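Local coordinates for galactan 1,3-beta-galactosidase (Phanerochaete chrysosporium, PDB 7BYT), which probably hydrolyses beta-1,3-linked galactans to release galactose, with a galactose-binding catalytic domain of glycoside hydrolase family 43 and a calcium-binding carbohydrate-binding module, at residues V80-V85 / Y240-F245; A133-E138 / A150-A155; D157-F162 / T185-G190; I164-A169 / A176-M181; F199-H204 / G280-V285. All blocks are in the same frame, centred on the assembly; numbering follows the deposited sequence.

How the contacts relate
All five contacts involve the galactosidase domain, whose successive antiparallel sheets form the five-bladed beta-propeller of glycoside hydrolase family 43. Contact 1 joins the inner strands 79-88 and 242-249 of two blades; along the chain, contacts 2, 3 and 4 all fall between its segments. Contacts 2 and 4 lie within one blade, with centres about 9 Å apart. Contact 3, its centre about 8 Å from that of contact 2, links this blade to the next, and contact 5 links that next blade to the one holding strand 242-249. Residues from several blades, in contacts 1, 2 and 3, thus surround the bound galactose; contact 5 joins blades about 12 Å from it (Ile201 side chain to sugar).

Contact 1: residues V80-V85 / Y240-F245; sequences VERPKV and YSQNAF. With GLA (alpha-D-galactopyranose), chain F.
Arg82 reaches across to Gln242, Asn243 and Ala244. The one direct hydrogen bond between the segments runs from NH1 of Arg82 to O of Asn243 at 3.0 Å, in the carbonyl plane and on a lone pair, but bent at hydrogen (142°). Arg82, extended from CG to NE, carries its guanidinium this far. OE1 of Gln242 lies 3.0 Å from NH2 of Arg82 at a poor angle for bonding, the amide standing nearly upright to the guanidinium plane; this OE1 accepts from NE1 of Trp260.

One water accepts from NH1 of Arg82 and NZ of Lys84 and donates to O of Ala244. NZ of Lys84 also binds O of Pro83 and O of Ala22.

Arg82 donates from NE to O3 of galactose and from NH2 to O2. OE1 of Glu81 accepts from O4 of the sugar at 2.7 Å, and NE2 of Gln242 adds a weak bond to O2. Arginine suits this place because its several N-H groups serve sugar and backbone.

CD of Lys84 lies 3.9 Å from CD1 of Phe245, at the ring's edge. Strand 79-88 pairs with strand 93-101, and strand 242-249 with strand 252-259, where Ala244 and Phe245 form a classic bulge opposite Met256.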
# COMPACT_ATOMS: atom_id res chain seq x y z
N VAL A 80 2.64 17.87 -2.12
CA VAL A 80 3.63 17.24 -1.25
C VAL A 80 3.30 15.76 -1.20
O VAL A 80 2.21 15.39 -0.75
CB VAL A 80 3.59 17.83 0.17
CG1 VAL A 80 4.41 16.99 1.12
CG2 VAL A 80 4.05 19.29 0.17
N GLU A 81 4.21 14.92 -1.69
CA GLU A 81 3.93 13.49 -1.80
C GLU A 81 5.07 12.66 -1.23
O GLU A 81 6.23 13.07 -1.20
CB GLU A 81 3.69 13.09 -3.27
CG GLU A 81 2.30 13.48 -3.74
CD GLU A 81 2.06 13.26 -5.23
OE1 GLU A 81 2.99 12.82 -5.95
OE2 GLU A 81 0.93 13.55 -5.68
N ARG A 82 4.71 11.46 -0.77
CA ARG A 82 5.67 10.43 -0.40
C ARG A 82 6.72 10.89 0.61
O ARG A 82 7.93 10.76 0.37
CB ARG A 82 6.31 9.83 -1.65
CG ARG A 82 5.24 9.16 -2.55
CD ARG A 82 5.83 8.47 -3.78
NE ARG A 82 4.77 7.87 -4.58
CZ ARG A 82 4.26 6.66 -4.34
NH1 ARG A 82 4.72 5.94 -3.32
NH2 ARG A 82 3.29 6.17 -5.10
N PRO A 83 6.30 11.40 1.77
CA PRO A 83 7.28 11.84 2.77
C PRO A 83 8.08 10.65 3.29
O PRO A 83 7.58 9.52 3.36
CB PRO A 83 6.41 12.43 3.88
CG PRO A 83 5.11 11.63 3.77
CD PRO A 83 4.92 11.46 2.28
N LYS A 84 9.32 10.92 3.66
CA LYS A 84 10.21 9.92 4.24
C LYS A 84 11.04 10.62 5.31
O LYS A 84 11.40 11.78 5.13
CB LYS A 84 11.18 9.37 3.19
CG LYS A 84 10.51 8.80 1.92
CD LYS A 84 9.93 7.41 2.19
CE LYS A 84 8.96 6.99 1.09
NZ LYS A 84 7.59 7.54 1.27
N VAL A 85 11.33 9.92 6.41
CA VAL A 85 12.09 10.52 7.51
C VAL A 85 13.19 9.57 7.92
O VAL A 85 12.95 8.37 8.15
CB VAL A 85 11.19 10.84 8.72
CG1 VAL A 85 12.04 11.40 9.87
CG2 VAL A 85 10.11 11.83 8.34
N TYR A 240 -3.41 -5.09 -6.74
CA TYR A 240 -4.00 -3.76 -6.82
C TYR A 240 -3.40 -2.82 -5.78
O TYR A 240 -4.05 -2.39 -4.81
CB TYR A 240 -5.53 -3.80 -6.69
CG TYR A 240 -6.28 -2.60 -7.23
CD1 TYR A 240 -5.70 -1.32 -7.30
CD2 TYR A 240 -7.57 -2.75 -7.70
CE1 TYR A 240 -6.42 -0.24 -7.80
CE2 TYR A 240 -8.29 -1.68 -8.20
CZ TYR A 240 -7.71 -0.43 -8.26
OH TYR A 240 -8.44 0.61 -8.78
N SER A 241 -2.14 -2.46 -6.02
CA SER A 241 -1.47 -1.50 -5.15
C SER A 241 -0.27 -0.91 -5.87
O SER A 241 0.08 -1.32 -6.98
CB SER A 241 -1.06 -2.14 -3.81
OG SER A 241 0.03 -3.03 -4.02
N GLN A 242 0.35 0.06 -5.21
CA GLN A 242 1.60 0.65 -5.67
C GLN A 242 2.52 0.80 -4.47
O GLN A 242 2.08 1.27 -3.41
CB GLN A 242 1.35 2.02 -6.31
CG GLN A 242 2.61 2.65 -6.89
CD GLN A 242 2.38 4.02 -7.48
OE1 GLN A 242 1.48 4.76 -7.04
NE2 GLN A 242 3.20 4.39 -8.47
N ASN A 243 3.77 0.44 -4.64
CA ASN A 243 4.77 0.51 -3.55
C ASN A 243 4.75 1.87 -2.89
O ASN A 243 4.63 2.91 -3.56
CB ASN A 243 6.15 0.26 -4.12
CG ASN A 243 7.17 -0.08 -3.07
OD1 ASN A 243 6.90 -0.86 -2.17
ND2 ASN A 243 8.37 0.51 -3.20
N ALA A 244 4.96 1.85 -1.57
CA ALA A 244 5.15 3.08 -0.82
C ALA A 244 6.37 2.97 0.09
O ALA A 244 7.21 3.87 0.11
CB ALA A 244 3.90 3.45 0.00
N PHE A 245 6.47 1.89 0.85
CA PHE A 245 7.58 1.73 1.77
C PHE A 245 7.85 0.25 1.98
O PHE A 245 6.92 -0.55 2.07
CB PHE A 245 7.31 2.40 3.13
CG PHE A 245 8.55 2.67 3.90
CD1 PHE A 245 9.29 3.81 3.65
CD2 PHE A 245 9.00 1.76 4.84
CE1 PHE A 245 10.46 4.06 4.35
CE2 PHE A 245 10.18 2.00 5.54
CZ PHE A 245 10.90 3.15 5.29
C1 GLA F . 1.66 8.01 -9.21
C2 GLA F . 2.68 8.48 -8.19
C3 GLA F . 1.95 9.22 -7.08
C4 GLA F . 1.25 10.44 -7.68
C5 GLA F . 0.33 9.99 -8.83
C6 GLA F . -0.29 11.17 -9.57
O1 GLA F . 0.69 7.16 -8.57
O2 GLA F . 3.38 7.34 -7.70
O3 GLA F . 2.84 9.61 -6.03
O4 GLA F . 2.19 11.44 -8.13
O5 GLA F . 1.04 9.17 -9.78
O6 GLA F . 0.70 11.84 -10.36
O HOH W 1 6.69 6.27 -1.19
O HOH W 2 1.95 4.25 -3.57

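Contact 2: residues A133-E138 / A150-A155; sequences ADSRDE and AYLLYA. With GLA (alpha-D-galactopyranose), chain F.
The carbonyl oxygen of Ala155 is gripped from several directions: N of Arg136 donates to it at 3.0 Å, nearly along the C=O axis, a water bridging to NH1 of Arg136 adds a weak bond, and CA of Ser135 makes a C-H...O contact. In return, N of Ala155 donates to O of Asp137 at 3.0 Å. The methyl of Ala155 faces the other segment, CB resting 3.9 Å from O of Asp137, where a small side chain fits.

Glu138 and Tyr154 form a non-hydrogen-bonded antiparallel pair. OG of Ser135 lies 3.3 Å from CB of Tyr154. O of Asp134 lies at the edge of the Tyr154 ring, whose OH binds OG of Ser165. NH1 of Arg136 makes a salt bridge to OD2 of Asp134, whose OD1 pairs with Lys129; NH2 of Arg136 binds O of Tyr105.

Asp137 thus has its backbone held by the strand while OD2 accepts from O2 of galactose at 2.6 Å and from N of Ala188, consistent with a side chain fixed in position for the sugar.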
# COMPACT_ATOMS: atom_id res chain seq x y z
N ALA A 133 18.30 18.43 -11.81
CA ALA A 133 17.45 17.58 -12.63
C ALA A 133 16.14 17.26 -11.92
O ALA A 133 15.98 17.46 -10.71
CB ALA A 133 18.18 16.29 -13.00
N ASP A 134 15.18 16.74 -12.69
CA ASP A 134 13.86 16.44 -12.15
C ASP A 134 13.95 15.41 -11.03
O ASP A 134 14.73 14.46 -11.08
CB ASP A 134 12.97 15.81 -13.21
CG ASP A 134 12.51 16.77 -14.28
OD1 ASP A 134 12.77 17.98 -14.18
OD2 ASP A 134 11.86 16.26 -15.22
N SER A 135 13.07 15.57 -10.05
CA SER A 135 12.77 14.50 -9.12
C SER A 135 11.26 14.52 -8.89
O SER A 135 10.70 15.56 -8.53
CB SER A 135 13.54 14.71 -7.81
OG SER A 135 13.24 13.70 -6.86
N ARG A 136 10.60 13.39 -9.16
CA ARG A 136 9.18 13.25 -8.85
C ARG A 136 9.01 12.21 -7.76
O ARG A 136 9.37 12.48 -6.61
CB ARG A 136 8.34 13.04 -10.12
CG ARG A 136 8.27 14.32 -10.97
CD ARG A 136 7.49 14.14 -12.27
NE ARG A 136 7.35 15.40 -13.00
CZ ARG A 136 8.26 15.88 -13.84
NH1 ARG A 136 9.39 15.21 -14.04
NH2 ARG A 136 8.05 17.03 -14.46
N ASP A 137 8.48 11.02 -8.05
CA ASP A 137 8.44 10.00 -7.00
C ASP A 137 9.85 9.79 -6.45
O ASP A 137 10.82 9.72 -7.20
CB ASP A 137 7.97 8.66 -7.56
CG ASP A 137 6.47 8.58 -7.69
OD1 ASP A 137 5.79 9.62 -7.67
OD2 ASP A 137 5.98 7.44 -7.86
N GLU A 138 9.95 9.68 -5.13
CA GLU A 138 11.25 9.52 -4.49
C GLU A 138 11.11 8.67 -3.24
O GLU A 138 10.02 8.44 -2.71
CB GLU A 138 11.92 10.87 -4.15
CG GLU A 138 11.04 11.85 -3.37
CD GLU A 138 10.54 11.34 -2.04
OE1 GLU A 138 9.32 11.48 -1.81
OE2 GLU A 138 11.34 10.85 -1.21
N ALA A 150 23.32 8.13 3.39
CA ALA A 150 21.95 8.12 2.88
C ALA A 150 21.92 8.52 1.41
O ALA A 150 22.85 9.14 0.89
CB ALA A 150 21.05 9.05 3.70
N TYR A 151 20.82 8.15 0.75
CA TYR A 151 20.68 8.23 -0.69
C TYR A 151 19.26 8.62 -1.05
O TYR A 151 18.30 8.17 -0.41
CB TYR A 151 20.97 6.86 -1.34
CG TYR A 151 22.40 6.40 -1.13
CD1 TYR A 151 22.78 5.77 0.05
CD2 TYR A 151 23.36 6.61 -2.11
CE1 TYR A 151 24.09 5.38 0.25
CE2 TYR A 151 24.68 6.22 -1.91
CZ TYR A 151 25.03 5.60 -0.73
OH TYR A 151 26.35 5.19 -0.54
N LEU A 152 19.13 9.45 -2.08
CA LEU A 152 17.85 9.74 -2.70
C LEU A 152 17.64 8.77 -3.85
O LEU A 152 18.55 8.58 -4.67
CB LEU A 152 17.83 11.17 -3.24
CG LEU A 152 16.49 11.62 -3.84
CD1 LEU A 152 15.44 11.77 -2.75
CD2 LEU A 152 16.67 12.93 -4.61
N LEU A 153 16.47 8.15 -3.90
CA LEU A 153 16.06 7.28 -5.00
C LEU A 153 14.94 8.02 -5.70
O LEU A 153 13.97 8.40 -5.05
CB LEU A 153 15.53 5.96 -4.44
CG LEU A 153 16.19 5.41 -3.17
CD1 LEU A 153 15.50 4.11 -2.78
CD2 LEU A 153 17.68 5.16 -3.37
N TYR A 154 15.07 8.26 -7.01
CA TYR A 154 14.11 9.20 -7.60
C TYR A 154 13.90 9.01 -9.10
O TYR A 154 14.85 8.77 -9.85
CB TYR A 154 14.49 10.65 -7.31
CG TYR A 154 15.89 11.10 -7.71
CD1 TYR A 154 17.03 10.58 -7.09
CD2 TYR A 154 16.06 12.12 -8.66
CE1 TYR A 154 18.30 11.03 -7.43
CE2 TYR A 154 17.34 12.57 -9.01
CZ TYR A 154 18.44 12.03 -8.39
OH TYR A 154 19.71 12.48 -8.71
N ALA A 155 12.65 9.18 -9.52
CA ALA A 155 12.27 9.22 -10.93
C ALA A 155 12.65 10.59 -11.47
O ALA A 155 12.18 11.62 -10.97
CB ALA A 155 10.77 9.01 -11.07
C1 GLA F . 1.66 8.01 -9.21
C2 GLA F . 2.68 8.48 -8.19
C3 GLA F . 1.95 9.22 -7.08
C4 GLA F . 1.25 10.44 -7.68
C5 GLA F . 0.33 9.99 -8.83
C6 GLA F . -0.29 11.17 -9.57
O1 GLA F . 0.69 7.16 -8.57
O2 GLA F . 3.38 7.34 -7.70
O3 GLA F . 2.84 9.61 -6.03
O4 GLA F . 2.19 11.44 -8.13
O5 GLA F . 1.04 9.17 -9.78
O6 GLA F . 0.70 11.84 -10.36
O HOH W 3 10.56 12.72 -13.02

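Contact 3: residues D157-F162 / T185-G190; sequences DNNQNF and TLEAPG. With GLA (alpha-D-galactopyranose), chain F.
A type I' turn from Asp157 to Gln160 links two strands of one propeller blade and sets Asn159 and Gln160 against Thr185, just ahead of the next blade's first strand. Asn158 and Asn159 take the positive phi values of this turn (52° and 73°), which asparagine tolerates well. N of Thr185 donates to O of Gln160 at 3.1 Å, from above the carbonyl plane, and CA of Thr185 makes a C-H...O contact with O of Asn159. OE1 of Gln160 lies 3.3 Å from CG2 of Thr185, while its NE2 returns to O of Asn158.

One water donates to O of Asn159 and O of Leu186; another donates to OD1 of Asn159 and OE1 of Glu187. The extended Glu187 chain ends beside the sugar, OE2 lying 3.5 Å from C1 of galactose.

Phe162, its CG anti to N (chi1 -175°), lays its ring along Leu186 and Pro189, whose CB atoms lie on one side of its plane: CD1 lies 3.9 Å from CB of Leu186, and CZ 3.4 Å from CB of Pro189. Leu153 of strand 150-156 and Leu200 of strand 197-204 also touch this ring, so the phenyl group lies at the seam between the two sheets.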
# COMPACT_ATOMS: atom_id res chain seq x y z
N ASP A 157 14.06 13.06 -15.17
CA ASP A 157 13.89 13.30 -16.61
C ASP A 157 12.50 12.91 -17.10
O ASP A 157 12.32 12.03 -17.95
CB ASP A 157 15.00 12.64 -17.42
CG ASP A 157 16.37 13.10 -16.99
OD1 ASP A 157 16.57 14.33 -16.91
OD2 ASP A 157 17.22 12.23 -16.70
N ASN A 158 11.50 13.61 -16.56
CA ASN A 158 10.10 13.36 -16.89
C ASN A 158 9.76 11.88 -16.74
O ASN A 158 9.10 11.27 -17.58
CB ASN A 158 9.76 13.91 -18.27
CG ASN A 158 9.65 15.42 -18.25
OD1 ASN A 158 8.99 15.98 -17.37
ND2 ASN A 158 10.33 16.09 -19.17
N ASN A 159 10.25 11.30 -15.65
CA ASN A 159 10.01 9.93 -15.21
C ASN A 159 10.71 8.87 -16.03
O ASN A 159 10.56 7.68 -15.73
CB ASN A 159 8.51 9.60 -15.07
CG ASN A 159 7.84 10.39 -13.97
OD1 ASN A 159 8.49 10.83 -13.02
ND2 ASN A 159 6.53 10.59 -14.10
N GLN A 160 11.49 9.25 -17.05
CA GLN A 160 12.08 8.24 -17.91
C GLN A 160 13.29 7.57 -17.29
O GLN A 160 13.52 6.38 -17.54
CB GLN A 160 12.46 8.86 -19.27
CG GLN A 160 11.27 9.47 -20.02
CD GLN A 160 10.06 8.55 -20.07
OE1 GLN A 160 10.07 7.54 -20.78
NE2 GLN A 160 9.00 8.88 -19.31
N ASN A 161 14.06 8.28 -16.47
CA ASN A 161 15.36 7.80 -16.01
C ASN A 161 15.38 7.74 -14.50
O ASN A 161 15.15 8.77 -13.84
CB ASN A 161 16.49 8.70 -16.50
CG ASN A 161 16.49 8.86 -18.01
OD1 ASN A 161 16.11 7.95 -18.75
ND2 ASN A 161 16.91 10.04 -18.48
N PHE A 162 15.67 6.56 -13.95
CA PHE A 162 15.60 6.34 -12.51
C PHE A 162 16.98 6.51 -11.90
O PHE A 162 17.93 5.83 -12.31
CB PHE A 162 15.04 4.96 -12.16
CG PHE A 162 14.86 4.80 -10.70
CD1 PHE A 162 13.77 5.38 -10.07
CD2 PHE A 162 15.82 4.17 -9.94
CE1 PHE A 162 13.61 5.29 -8.70
CE2 PHE A 162 15.67 4.08 -8.55
CZ PHE A 162 14.56 4.66 -7.95
N THR A 185 11.58 4.05 -16.70
CA THR A 185 10.23 4.48 -16.32
C THR A 185 9.78 3.87 -14.99
O THR A 185 8.68 3.31 -14.88
CB THR A 185 9.19 4.26 -17.43
OG1 THR A 185 9.02 2.86 -17.69
CG2 THR A 185 9.61 4.97 -18.71
N LEU A 186 10.63 4.00 -13.98
CA LEU A 186 10.33 3.50 -12.65
C LEU A 186 9.85 4.63 -11.74
O LEU A 186 10.36 5.75 -11.80
CB LEU A 186 11.56 2.86 -12.02
CG LEU A 186 12.10 1.62 -12.74
CD1 LEU A 186 13.37 1.17 -12.04
CD2 LEU A 186 11.07 0.50 -12.74
N GLU A 187 8.90 4.32 -10.88
CA GLU A 187 8.53 5.27 -9.83
C GLU A 187 8.22 4.49 -8.55
O GLU A 187 8.55 3.30 -8.43
CB GLU A 187 7.49 6.30 -10.28
CG GLU A 187 6.18 5.73 -10.70
CD GLU A 187 5.12 6.79 -11.06
OE1 GLU A 187 5.38 8.01 -11.22
OE2 GLU A 187 3.96 6.36 -11.21
N ALA A 188 7.68 5.18 -7.55
CA ALA A 188 7.36 4.61 -6.24
C ALA A 188 8.48 3.71 -5.69
O ALA A 188 8.22 2.57 -5.30
CB ALA A 188 6.03 3.85 -6.30
N PRO A 189 9.72 4.19 -5.62
CA PRO A 189 10.82 3.33 -5.19
C PRO A 189 10.91 3.13 -3.68
O PRO A 189 10.44 3.95 -2.88
CB PRO A 189 12.06 4.09 -5.67
CG PRO A 189 11.63 5.54 -5.53
CD PRO A 189 10.20 5.54 -6.01
N GLY A 190 11.56 2.03 -3.31
CA GLY A 190 12.09 1.84 -1.97
C GLY A 190 13.23 0.86 -2.06
O GLY A 190 13.30 0.06 -2.99
C1 GLA F . 1.66 8.01 -9.21
C2 GLA F . 2.68 8.48 -8.19
C3 GLA F . 1.95 9.22 -7.08
C4 GLA F . 1.25 10.44 -7.68
C5 GLA F . 0.33 9.99 -8.83
C6 GLA F . -0.29 11.17 -9.57
O1 GLA F . 0.69 7.16 -8.57
O2 GLA F . 3.38 7.34 -7.70
O3 GLA F . 2.84 9.61 -6.03
O4 GLA F . 2.19 11.44 -8.13
O5 GLA F . 1.04 9.17 -9.78
O6 GLA F . 0.70 11.84 -10.36
O HOH W 4 7.42 9.95 -10.57
O HOH W 5 12.25 6.57 -13.60

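Contact 4: residues I164-A169 / A176-M181; sequences ISRLDA and AQVSVM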
# COMPACT_ATOMS: atom_id res chain seq x y z
N ILE A 164 19.73 7.06 -8.51
CA ILE A 164 20.13 6.93 -7.11
C ILE A 164 21.31 7.86 -6.91
O ILE A 164 22.29 7.80 -7.67
CB ILE A 164 20.51 5.48 -6.77
CG1 ILE A 164 19.30 4.56 -6.97
CG2 ILE A 164 21.06 5.40 -5.32
CD1 ILE A 164 19.63 3.08 -6.87
N SER A 165 21.22 8.74 -5.92
CA SER A 165 22.29 9.70 -5.65
C SER A 165 22.51 9.83 -4.15
O SER A 165 21.59 9.67 -3.35
CB SER A 165 22.04 11.06 -6.31
OG SER A 165 21.76 10.91 -7.69
N ARG A 166 23.76 10.13 -3.79
CA ARG A 166 24.16 10.18 -2.39
C ARG A 166 23.87 11.55 -1.77
O ARG A 166 24.06 12.59 -2.41
CB ARG A 166 25.66 9.87 -2.27
CG ARG A 166 26.13 9.58 -0.84
CD ARG A 166 27.56 9.03 -0.87
NE ARG A 166 27.62 7.67 -1.40
CZ ARG A 166 28.26 7.31 -2.52
NH1 ARG A 166 28.91 8.22 -3.23
NH2 ARG A 166 28.23 6.05 -2.92
N LEU A 167 23.42 11.53 -0.52
CA LEU A 167 23.20 12.75 0.25
C LEU A 167 24.46 13.14 1.01
O LEU A 167 25.32 12.31 1.31
CB LEU A 167 22.08 12.53 1.26
CG LEU A 167 20.74 12.03 0.73
CD1 LEU A 167 19.73 12.12 1.86
CD2 LEU A 167 20.31 12.86 -0.46
N ASP A 168 24.54 14.42 1.36
CA ASP A 168 25.63 14.90 2.20
C ASP A 168 25.46 14.42 3.64
O ASP A 168 24.50 13.71 3.99
CB ASP A 168 25.81 16.42 2.07
CG ASP A 168 24.65 17.23 2.65
OD1 ASP A 168 23.80 16.70 3.38
OD2 ASP A 168 24.60 18.44 2.35
N ALA A 169 26.40 14.81 4.51
CA ALA A 169 26.43 14.29 5.87
C ALA A 169 25.32 14.87 6.75
O ALA A 169 25.06 14.31 7.82
CB ALA A 169 27.79 14.57 6.52
N ALA A 176 26.14 13.72 -5.22
CA ALA A 176 26.81 12.93 -6.24
C ALA A 176 25.86 11.89 -6.79
O ALA A 176 25.16 11.23 -6.02
CB ALA A 176 28.06 12.24 -5.69
N GLN A 177 25.84 11.73 -8.11
CA GLN A 177 25.07 10.65 -8.70
C GLN A 177 25.81 9.34 -8.47
O GLN A 177 27.04 9.29 -8.51
CB GLN A 177 24.98 10.83 -10.22
CG GLN A 177 24.16 11.98 -10.66
CD GLN A 177 23.87 11.94 -12.14
OE1 GLN A 177 22.97 11.22 -12.58
NE2 GLN A 177 24.63 12.71 -12.91
N VAL A 178 25.05 8.28 -8.24
CA VAL A 178 25.59 6.96 -7.94
C VAL A 178 25.23 5.95 -9.02
O VAL A 178 26.08 5.21 -9.50
CB VAL A 178 25.15 6.48 -6.53
CG1 VAL A 178 25.69 5.10 -6.24
CG2 VAL A 178 25.64 7.47 -5.47
N SER A 179 23.96 5.93 -9.43
CA SER A 179 23.58 5.09 -10.55
C SER A 179 22.36 5.70 -11.24
O SER A 179 21.62 6.50 -10.66
CB SER A 179 23.34 3.63 -10.15
OG SER A 179 22.32 3.54 -9.19
N VAL A 180 22.19 5.34 -12.51
CA VAL A 180 21.01 5.73 -13.26
C VAL A 180 20.57 4.53 -14.10
O VAL A 180 21.41 3.80 -14.63
CB VAL A 180 21.25 6.97 -14.14
CG1 VAL A 180 22.46 6.78 -15.03
CG2 VAL A 180 20.01 7.32 -14.96
N MET A 181 19.27 4.33 -14.18
CA MET A 181 18.66 3.37 -15.09
C MET A 181 17.93 4.18 -16.15
O MET A 181 16.79 4.61 -15.95
CB MET A 181 17.71 2.44 -14.34
CG MET A 181 18.34 1.78 -13.14
SD MET A 181 17.16 0.83 -12.19
CE MET A 181 16.88 -0.51 -13.32
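Ile164 O accepts two backbone donors across the pair of strands, N of Val178 at 2.9 Å and N of Ser179 at 3.1 Å. The first lies in the carbonyl plane and the second is tilted from it. N of Ile164 donates in turn to O of Ser179, at 2.9 Å and almost straight (176°). Further along, N of Arg166 donates to O of Ala176 at 2.9 Å, whereas the buried N of Ala176 has no partner in the model. Two residues, Val178 and Ser179, thus stand opposite one, a classic beta bulge in an antiparallel pair; strands 161-167 and 174-181 form the hairpin, and 174-181 is the outermost strand of its propeller blade.

The polar side chains of Ser165, Arg166 and Ser179 find partners outside the two segments. OG of Ser165, small enough to fit 3.5 Å from CA of Gln177, is hydrogen-bonded to OH of Tyr154. OG of Ser179 binds O of Leu221 and comes 3.6 Å from CD1 of Ile164. In one of its two conformers the Arg166 side chain, bent at chi3 (-71°), presents one guanidinium face to CG2 of Val178, 3.9 Å from NH2; its NE pairs with OH of Tyr151. CB of the branched Val178 lies 4.4 Å from CG2 of Ile164.

Contact 5: residues F199-H204 / G280-V285; sequences FLIASH and GAPQIV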
# COMPACT_ATOMS: atom_id res chain seq x y z
N PHE A 199 18.13 -4.27 -2.37
CA PHE A 199 16.96 -4.64 -3.15
C PHE A 199 16.11 -3.40 -3.39
O PHE A 199 15.58 -2.82 -2.44
CB PHE A 199 16.14 -5.73 -2.45
CG PHE A 199 16.81 -7.07 -2.45
CD1 PHE A 199 17.73 -7.40 -1.46
CD2 PHE A 199 16.56 -7.97 -3.46
CE1 PHE A 199 18.36 -8.63 -1.47
CE2 PHE A 199 17.20 -9.22 -3.48
CZ PHE A 199 18.09 -9.54 -2.49
N LEU A 200 15.98 -3.01 -4.66
CA LEU A 200 15.12 -1.90 -5.06
C LEU A 200 13.77 -2.47 -5.46
O LEU A 200 13.70 -3.40 -6.27
CB LEU A 200 15.75 -1.16 -6.24
CG LEU A 200 14.88 -0.13 -6.97
CD1 LEU A 200 14.61 1.10 -6.08
CD2 LEU A 200 15.55 0.28 -8.28
N ILE A 201 12.70 -1.91 -4.89
CA ILE A 201 11.32 -2.21 -5.28
C ILE A 201 10.74 -0.95 -5.90
O ILE A 201 10.93 0.15 -5.37
CB ILE A 201 10.48 -2.62 -4.05
CG1 ILE A 201 11.20 -3.64 -3.17
CG2 ILE A 201 9.06 -3.03 -4.47
CD1 ILE A 201 11.37 -4.98 -3.79
N ALA A 202 10.04 -1.11 -7.03
CA ALA A 202 9.51 0.05 -7.73
C ALA A 202 8.34 -0.36 -8.60
O ALA A 202 8.20 -1.53 -8.98
CB ALA A 202 10.59 0.72 -8.60
N SER A 203 7.51 0.62 -8.93
CA SER A 203 6.46 0.44 -9.93
C SER A 203 6.93 1.00 -11.26
O SER A 203 7.94 1.70 -11.35
CB SER A 203 5.17 1.14 -9.50
OG SER A 203 5.26 2.55 -9.70
N HIS A 204 6.19 0.68 -12.30
CA HIS A 204 6.34 1.43 -13.54
C HIS A 204 5.42 2.64 -13.49
O HIS A 204 4.82 2.95 -12.45
CB HIS A 204 6.19 0.53 -14.77
CG HIS A 204 7.44 -0.21 -15.11
ND1 HIS A 204 8.55 0.40 -15.65
CD2 HIS A 204 7.77 -1.52 -14.98
CE1 HIS A 204 9.50 -0.50 -15.85
NE2 HIS A 204 9.05 -1.67 -15.45
N GLY A 280 15.35 -15.97 -1.63
CA GLY A 280 16.50 -15.14 -1.91
C GLY A 280 16.15 -13.79 -2.46
O GLY A 280 17.03 -12.93 -2.56
N ALA A 281 14.89 -13.57 -2.81
CA ALA A 281 14.44 -12.32 -3.39
C ALA A 281 13.06 -12.02 -2.82
O ALA A 281 12.38 -12.92 -2.33
CB ALA A 281 14.32 -12.48 -4.90
N PRO A 282 12.63 -10.75 -2.86
CA PRO A 282 11.35 -10.39 -2.23
C PRO A 282 10.15 -10.87 -3.05
O PRO A 282 10.09 -10.65 -4.26
CB PRO A 282 11.41 -8.86 -2.17
CG PRO A 282 12.30 -8.48 -3.31
CD PRO A 282 13.34 -9.57 -3.40
N GLN A 283 9.20 -11.52 -2.38
CA GLN A 283 7.94 -11.93 -3.00
C GLN A 283 6.81 -11.62 -2.04
O GLN A 283 6.87 -11.99 -0.86
CB GLN A 283 7.97 -13.44 -3.31
CG GLN A 283 9.10 -13.82 -4.27
CD GLN A 283 8.80 -13.43 -5.71
OE1 GLN A 283 8.04 -14.11 -6.40
NE2 GLN A 283 9.43 -12.36 -6.18
N ILE A 284 5.77 -10.93 -2.52
CA ILE A 284 4.62 -10.65 -1.67
C ILE A 284 3.94 -11.95 -1.28
O ILE A 284 3.72 -12.83 -2.12
CB ILE A 284 3.65 -9.69 -2.37
CG1 ILE A 284 4.19 -8.26 -2.36
CG2 ILE A 284 2.25 -9.77 -1.72
CD1 ILE A 284 3.35 -7.27 -3.17
N VAL A 285 3.64 -12.10 0.01
CA VAL A 285 2.74 -13.13 0.51
C VAL A 285 1.35 -12.52 0.53
O VAL A 285 1.10 -11.55 1.27
CB VAL A 285 3.14 -13.58 1.92
CG1 VAL A 285 2.21 -14.70 2.40
CG2 VAL A 285 4.58 -14.05 1.96
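Phe199, Pro282 and Ile201 make nearly all of this contact, which is apolar. Phe199 turns its CG anti to its carbonyl carbon (chi1 -71°), bringing the CD2-CE2-CZ part of the ring to the loop before strand 283-284. There CD2 of Phe199 meets CD of Pro282 at 3.6 Å, ring and pyrrolidine crossing at a slant, while CZ of Phe199 approaches O of Gly280 at 3.6 Å. Gly280 has backbone angles (phi 95°) at which a side chain would be jammed against the preceding carbonyl, so glycine suits this turn.

Two residues on, Ile201 points to the same partner: in one of its two conformers CD1 lies 3.7 Å from CG of Pro282, the two side chains running alongside in opposite senses. Proline, rigid and without an N-H, offers CG and CD as a hydrocarbon surface to both.

Around them, Phe277 meets Phe199 edge-to-face, and Trp215 of strand 214-218 touches both Ile201 and Pro282. Leu275 of strand 269-276 also packs on Pro282, so the contact joins the sheet of strand 197-204 to the one that ends in strand 283-284.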